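Local coordinates for TRAP solute Binding Protein (Uncultured marine bacterium, PDB 5I7I), which binds aromatic acids such as 3-hydroxybenzoate as a TRAP solute-binding protein, and probably delivers them to a membrane transporter for uptake, at residues E24-H30 and E58-Y64; G164-P170 and V201-V207. One frame throughout, in Å; residues are numbered along the deposited sequence.

Contact 1 (E24-H30 and E58-Y64)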
loop_
_atom_site.group_PDB
_atom_site.type_symbol
_atom_site.label_atom_id
_atom_site.label_comp_id
_atom_site.label_asym_id
_atom_site.label_seq_id
_atom_site.Cartn_x
_atom_site.Cartn_y
_atom_site.Cartn_z
ATOM N N GLU A 24 12.127 -28.751 11.593
ATOM C CA GLU A 24 11.472 -27.506 11.983
ATOM C C GLU A 24 12.297 -26.294 11.569
ATOM O O GLU A 24 13.512 -26.258 11.719
ATOM C CB GLU A 24 11.230 -27.460 13.496
ATOM C CG GLU A 24 10.531 -26.186 13.975
ATOM C CD GLU A 24 10.595 -26.008 15.483
ATOM O OE1 GLU A 24 9.843 -26.711 16.194
ATOM O OE2 GLU A 24 11.401 -25.168 15.954
ATOM N N VAL A 25 11.609 -25.291 11.049
ATOM C CA VAL A 25 12.223 -24.033 10.649
ATOM C C VAL A 25 11.417 -22.899 11.256
ATOM O O VAL A 25 10.192 -22.838 11.094
ATOM C CB VAL A 25 12.308 -23.891 9.116
ATOM C CG1 VAL A 25 10.948 -24.027 8.487
ATOM C CG2 VAL A 25 12.946 -22.553 8.729
ATOM N N VAL A 26 12.108 -21.997 11.935
ATOM C CA VAL A 26 11.512 -20.792 12.483
ATOM C C VAL A 26 11.810 -19.642 11.538
ATOM O O VAL A 26 12.966 -19.418 11.157
ATOM C CB VAL A 26 12.067 -20.509 13.889
ATOM C CG1 VAL A 26 11.507 -19.184 14.419
ATOM C CG2 VAL A 26 11.723 -21.653 14.825
ATOM N N LEU A 27 10.774 -18.903 11.167
ATOM C CA LEU A 27 10.934 -17.711 10.345
ATOM C C LEU A 27 10.468 -16.489 11.119
ATOM O O LEU A 27 9.328 -16.442 11.592
ATOM C CB LEU A 27 10.121 -17.815 9.057
ATOM C CG LEU A 27 10.448 -19.049 8.215
ATOM C CD1 LEU A 27 9.484 -19.145 7.030
ATOM C CD2 LEU A 27 11.888 -19.000 7.747
ATOM N N LYS A 28 11.335 -15.491 11.218
ATOM C CA LYS A 28 11.029 -14.253 11.927
ATOM C C LYS A 28 10.351 -13.281 10.979
ATOM O O LYS A 28 10.956 -12.849 9.990
ATOM C CB LYS A 28 12.316 -13.618 12.447
ATOM C CG LYS A 28 13.098 -14.471 13.426
ATOM C CD LYS A 28 14.472 -13.879 13.717
ATOM C CE LYS A 28 15.340 -14.850 14.470
ATOM N NZ LYS A 28 16.762 -14.389 14.519
ATOM N N PHE A 29 9.102 -12.937 11.275
ATOM C CA PHE A 29 8.362 -11.946 10.517
ATOM C C PHE A 29 8.379 -10.619 11.261
ATOM O O PHE A 29 8.087 -10.571 12.461
ATOM C CB PHE A 29 6.912 -12.381 10.316
ATOM C CG PHE A 29 6.030 -11.290 9.778
ATOM C CD1 PHE A 29 5.948 -11.033 8.410
ATOM C CD2 PHE A 29 5.317 -10.473 10.642
ATOM C CE1 PHE A 29 5.162 -10.006 7.948
ATOM C CE2 PHE A 29 4.539 -9.444 10.163
ATOM C CZ PHE A 29 4.467 -9.220 8.822
ATOM N N HIS A 30 8.656 -9.540 10.536
ATOM C CA HIS A 30 8.722 -8.212 11.130
ATOM C C HIS A 30 7.868 -7.235 10.325
ATOM O O HIS A 30 7.888 -7.261 9.093
ATOM C CB HIS A 30 10.186 -7.739 11.159
ATOM C CG HIS A 30 10.457 -6.682 12.174
ATOM N ND1 HIS A 30 11.512 -5.810 12.070
ATOM C CD2 HIS A 30 9.838 -6.379 13.342
ATOM C CE1 HIS A 30 11.534 -5.014 13.122
ATOM N NE2 HIS A 30 10.516 -5.329 13.904
ATOM N N GLU A 58 5.896 -27.779 10.689
ATOM C CA GLU A 58 7.340 -27.666 10.551
ATOM C C GLU A 58 7.810 -26.235 10.285
ATOM O O GLU A 58 8.869 -25.837 10.784
ATOM C CB GLU A 58 7.835 -28.600 9.449
ATOM C CG GLU A 58 7.574 -30.071 9.772
ATOM C CD GLU A 58 7.774 -30.980 8.584
ATOM O OE1 GLU A 58 8.288 -30.532 7.540
ATOM O OE2 GLU A 58 7.406 -32.171 8.685
ATOM N N ILE A 59 7.072 -25.451 9.500
ATOM C CA ILE A 59 7.457 -24.076 9.202
ATOM C C ILE A 59 6.678 -23.173 10.143
ATOM O O ILE A 59 5.465 -23.006 9.992
ATOM C CB ILE A 59 7.187 -23.693 7.740
ATOM C CG1 ILE A 59 7.890 -24.646 6.767
ATOM C CG2 ILE A 59 7.658 -22.261 7.488
ATOM C CD1 ILE A 59 7.499 -24.426 5.296
ATOM N N LYS A 60 7.391 -22.555 11.084
ATOM C CA LYS A 60 6.800 -21.762 12.157
ATOM C C LYS A 60 7.187 -20.302 11.959
ATOM O O LYS A 60 8.360 -19.940 12.109
ATOM C CB LYS A 60 7.332 -22.221 13.510
ATOM C CG LYS A 60 6.920 -23.611 13.919
ATOM C CD LYS A 60 7.440 -23.922 15.335
ATOM C CE LYS A 60 6.801 -25.152 15.951
ATOM N NZ LYS A 60 7.117 -26.397 15.211
ATOM N N VAL A 61 6.205 -19.461 11.689
ATOM C CA VAL A 61 6.423 -18.025 11.596
ATOM C C VAL A 61 6.186 -17.405 12.970
ATOM O O VAL A 61 5.146 -17.651 13.599
ATOM C CB VAL A 61 5.491 -17.415 10.542
ATOM C CG1 VAL A 61 5.726 -15.912 10.419
ATOM C CG2 VAL A 61 5.679 -18.113 9.221
ATOM N N GLU A 62 7.163 -16.633 13.456
ATOM C CA GLU A 62 7.029 -15.813 14.656
ATOM C C GLU A 62 6.739 -14.387 14.200
ATOM O O GLU A 62 7.537 -13.789 13.478
ATOM C CB GLU A 62 8.313 -15.806 15.496
ATOM C CG GLU A 62 8.775 -17.119 16.079
ATOM C CD GLU A 62 10.156 -17.029 16.768
ATOM O OE1 GLU A 62 10.923 -16.010 16.625
ATOM O OE2 GLU A 62 10.469 -18.022 17.451
ATOM N N ILE A 63 5.629 -13.831 14.655
ATOM C CA ILE A 63 5.149 -12.550 14.155
ATOM C C ILE A 63 5.529 -11.447 15.138
ATOM O O ILE A 63 5.067 -11.452 16.284
ATOM C CB ILE A 63 3.627 -12.577 13.933
ATOM C CG1 ILE A 63 3.284 -13.575 12.833
ATOM C CG2 ILE A 63 3.082 -11.192 13.625
ATOM C CD1 ILE A 63 1.806 -13.794 12.621
ATOM N N TYR A 64 6.325 -10.484 14.677
ATOM C CA TYR A 64 6.734 -9.327 15.480
ATOM C C TYR A 64 6.164 -8.051 14.870
ATOM O O TYR A 64 6.745 -7.501 13.914
ATOM C CB TYR A 64 8.260 -9.253 15.564
ATOM C CG TYR A 64 8.865 -10.470 16.215
ATOM C CD1 TYR A 64 9.020 -10.527 17.590
ATOM C CD2 TYR A 64 9.253 -11.564 15.467
ATOM C CE1 TYR A 64 9.553 -11.636 18.196
ATOM C CE2 TYR A 64 9.795 -12.693 16.064
ATOM C CZ TYR A 64 9.934 -12.726 17.439
ATOM O OH TYR A 64 10.482 -13.816 18.068
#
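Val-25 and Ile-59 stand side by side on the packed face of two parallel strands, with CG1 of Val-25 3.6 Å from CG1 of Ile-59. Leu-27 slants in from two residues farther on and sets CD1 3.6 Å from CG2 of the same isoleucine, while CB of Phe-29 rests on Val-61 CG1 and its ring carbon CD2 meets Ile-63 CG2. Helix 38-54, which links the strands in a right-handed beta-alpha-beta crossover, covers Phe-29, Ile-59 and Val-61. The other face is looser and more polar where Glu-24, Lys-60, Lys-28 and Glu-62 lie. There Lys-60 runs out extended and turns only at its last bond (chi4 64°), bringing NZ to 2.9 Å from OE1 of Glu-24; this salt bridge reaches the carboxylate from above its plane, and Gly-57 O accepts a second bond from NZ. Farther along, Tyr-64 OH donates to OE1 of Glu-62 at 2.7 Å, Val-26 CG1 lies against the Glu-62 carboxylate, and the Tyr-64 ring brings its edge to Phe-29 O. A methionine in place of Lys-60 would probably leave the Glu-24 carboxylate without its countercharge and free to turn. Between the faces runs a ladder of six backbone hydrogen bonds. The chemistry thus implies a division of labour: main-chain bonds set the register, apolar branches seat the neighbouring helices, and charged groups finish the looser part.

Contact 2 (G164-P170 and V201-V207). With 3HB (3-hydroxybenzoic acid), chain C.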
loop_
_atom_site.group_PDB
_atom_site.type_symbol
_atom_site.label_atom_id
_atom_site.label_comp_id
_atom_site.label_asym_id
_atom_site.label_seq_id
_atom_site.Cartn_x
_atom_site.Cartn_y
_atom_site.Cartn_z
ATOM N N GLY A 164 -3.668 25.306 1.229
ATOM C CA GLY A 164 -3.187 25.659 2.544
ATOM C C GLY A 164 -3.229 24.531 3.554
ATOM O O GLY A 164 -2.706 24.694 4.657
ATOM N N MET A 165 -3.848 23.397 3.221
ATOM C CA MET A 165 -4.005 22.287 4.152
ATOM C C MET A 165 -2.760 21.417 4.123
ATOM O O MET A 165 -2.301 21.015 3.051
ATOM C CB MET A 165 -5.215 21.443 3.758
ATOM C CG MET A 165 -6.526 22.205 3.783
ATOM S SD MET A 165 -7.203 22.436 5.441
ATOM C CE MET A 165 -7.862 20.809 5.774
ATOM N N LYS A 166 -2.215 21.129 5.299
ATOM C CA LYS A 166 -1.051 20.260 5.405
ATOM C C LYS A 166 -1.561 18.829 5.435
ATOM O O LYS A 166 -2.202 18.415 6.404
ATOM C CB LYS A 166 -0.238 20.594 6.648
ATOM C CG LYS A 166 0.405 21.977 6.537
ATOM C CD LYS A 166 1.139 22.406 7.777
ATOM C CE LYS A 166 0.195 22.511 8.925
ATOM N NZ LYS A 166 0.814 23.176 10.088
ATOM N N MET A 167 -1.275 18.079 4.379
ATOM C CA MET A 167 -1.890 16.776 4.150
ATOM C C MET A 167 -0.816 15.708 4.078
ATOM O O MET A 167 0.099 15.797 3.256
ATOM C CB MET A 167 -2.717 16.799 2.866
ATOM C CG MET A 167 -3.887 17.763 2.956
ATOM S SD MET A 167 -5.135 17.270 4.193
ATOM C CE MET A 167 -5.893 15.863 3.399
ATOM N N ARG A 168 -0.932 14.705 4.934
ATOM C CA ARG A 168 0.012 13.593 4.932
ATOM C C ARG A 168 -0.241 12.645 3.760
ATOM O O ARG A 168 -1.388 12.302 3.448
ATOM C CB ARG A 168 -0.089 12.802 6.235
ATOM C CG ARG A 168 0.733 11.525 6.281
ATOM C CD ARG A 168 0.000 10.286 5.788
ATOM N NE ARG A 168 0.873 9.124 5.895
ATOM C CZ ARG A 168 0.582 7.899 5.460
ATOM N NH1 ARG A 168 -0.571 7.639 4.873
ATOM N NH2 ARG A 168 1.459 6.920 5.635
ATOM N N GLY A 169 0.841 12.186 3.142
ATOM C CA GLY A 169 0.812 11.052 2.257
ATOM C C GLY A 169 1.871 10.037 2.639
ATOM O O GLY A 169 2.808 10.350 3.375
ATOM N N PRO A 170 1.757 8.810 2.108
ATOM C CA PRO A 170 2.659 7.718 2.534
ATOM C C PRO A 170 3.995 7.674 1.815
ATOM O O PRO A 170 4.939 7.067 2.348
ATOM C CB PRO A 170 1.860 6.448 2.182
ATOM C CG PRO A 170 0.986 6.886 1.043
ATOM C CD PRO A 170 0.580 8.284 1.404
ATOM N N VAL A 201 0.473 19.266 13.487
ATOM C CA VAL A 201 1.507 19.289 12.442
ATOM C C VAL A 201 0.912 19.043 11.050
ATOM O O VAL A 201 1.493 19.450 10.034
ATOM C CB VAL A 201 2.610 18.242 12.735
ATOM C CG1 VAL A 201 3.328 17.765 11.445
ATOM C CG2 VAL A 201 3.656 18.796 13.666
ATOM N N ILE A 202 -0.185 18.296 10.961
ATOM C CA ILE A 202 -0.900 18.103 9.704
ATOM C C ILE A 202 -2.367 18.398 9.973
ATOM O O ILE A 202 -2.855 18.305 11.104
ATOM C CB ILE A 202 -0.740 16.680 9.085
ATOM C CG1 ILE A 202 -1.054 15.610 10.133
ATOM C CG2 ILE A 202 0.649 16.489 8.496
ATOM C CD1 ILE A 202 -0.953 14.163 9.623
ATOM N N ASP A 203 -3.067 18.754 8.908
ATOM C CA ASP A 203 -4.498 18.985 8.953
ATOM C C ASP A 203 -5.303 17.781 8.479
ATOM O O ASP A 203 -6.534 17.764 8.620
ATOM C CB ASP A 203 -4.822 20.199 8.071
ATOM C CG ASP A 203 -4.025 21.457 8.471
ATOM O OD1 ASP A 203 -4.101 21.866 9.648
ATOM O OD2 ASP A 203 -3.301 22.039 7.624
ATOM N N GLY A 204 -4.650 16.784 7.903
ATOM C CA GLY A 204 -5.351 15.649 7.361
ATOM C C GLY A 204 -4.363 14.746 6.663
ATOM O O GLY A 204 -3.151 14.929 6.768
ATOM N N MET A 205 -4.901 13.773 5.949
ATOM C CA MET A 205 -4.067 12.739 5.356
ATOM C C MET A 205 -4.863 12.009 4.296
ATOM O O MET A 205 -6.100 12.053 4.266
ATOM C CB MET A 205 -3.567 11.712 6.379
ATOM C CG MET A 205 -4.655 10.821 6.971
ATOM S SD MET A 205 -5.626 11.621 8.229
ATOM C CE MET A 205 -6.626 10.216 8.730
ATOM N N VAL A 206 -4.131 11.275 3.469
ATOM C CA VAL A 206 -4.720 10.217 2.661
ATOM C C VAL A 206 -4.332 8.864 3.237
ATOM O O VAL A 206 -3.178 8.645 3.634
ATOM C CB VAL A 206 -4.396 10.318 1.159
ATOM C CG1 VAL A 206 -5.073 11.506 0.558
ATOM C CG2 VAL A 206 -2.921 10.329 0.916
ATOM N N VAL A 207 -5.332 7.991 3.341
ATOM C CA VAL A 207 -5.209 6.568 3.649
ATOM C C VAL A 207 -6.492 5.911 3.173
ATOM O O VAL A 207 -7.537 6.571 3.100
ATOM C CB VAL A 207 -5.081 6.260 5.156
ATOM C CG1 VAL A 207 -3.649 6.373 5.638
ATOM C CG2 VAL A 207 -5.984 7.145 6.001
HETATM C "C1'" 3HB C . -0.094 4.057 4.551
HETATM O "O1'" 3HB C . -0.820 4.927 4.004
HETATM O "O2'" 3HB C . 1.086 4.338 4.885
HETATM C C1 3HB C . -0.652 2.678 4.877
HETATM C C2 3HB C . -1.897 2.312 4.371
HETATM C C3 3HB C . -2.422 1.076 4.660
HETATM C C4 3HB C . -1.738 0.208 5.470
HETATM C C5 3HB C . -0.491 0.568 5.974
HETATM C C6 3HB C . 0.054 1.803 5.685
HETATM O O3 3HB C . -3.652 0.733 4.148
HETATM O O HOH W 1 -2.531 24.597 7.256
#
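With CG of Arg-168 trans to the backbone nitrogen (chi1 173°) and a single bend at chi2 (-90°), the side chain passes Met-205, CB to CB at 3.6 Å, and carries its guanidinium beyond the strand ends to 3-hydroxybenzoate. Two nearly straight bonds grip the ligand carboxylate: NH1 to O1' at 2.9 Å and NH2 to O2' at 2.7 Å. The second hydrogen of NH1 turns to Val-206 O at 3.1 Å, a more bent bond whose acceptor lies in the guanidinium plane. With Pro-170 CA over one face, toward its rim, Val-207 CG1 close to NH1, and Met-188 O taking a bond from NH2, the group's rotation is well fixed. Behind it the strands pair in parallel, Arg-168 N bonding to Gly-204 O and Val-206 N to Arg-168 O. Met-167, bent at chi2 and chi3, lays SD 3.6 Å from Gly-204 CA, where a CB on the glycine would collide with the sulfur. At the far end Asp-203 closes the pairing from both its backbone and its side chain: its N donates to Lys-166 O, and OD2 accepts Lys-166 N at 2.7 Å from the anti side. A water joins the same OD2 to Gly-164 O. Tyr-94 and Glu-210 supply further hydrogen bonds to the ligand. An arginine rising from a sheet to pair with a substrate carboxylate through both its terminal nitrogens is the hallmark of the binding site of TRAP solute-binding proteins, here in the form that accepts an aromatic acid.

How the contacts relate
Both contacts illustrate how the same parallel strand pairing serves different ends according to its place. Contact 1 joins an outermost strand of the five-stranded sheet to its neighbour and is only partly buried; contact 2 lies inside the six-stranded sheet and is mostly buried. They share no elements, sit on opposite sides of the chain's centre with centres about 36 Å apart, and do not touch. In contact 1 the only salt bridge is between protein residues at the exposed end of the strands, and no ligand takes part. In contact 2 a buried arginine spends its charge on the bound carboxylate, making strand pairing part of the pocket wall.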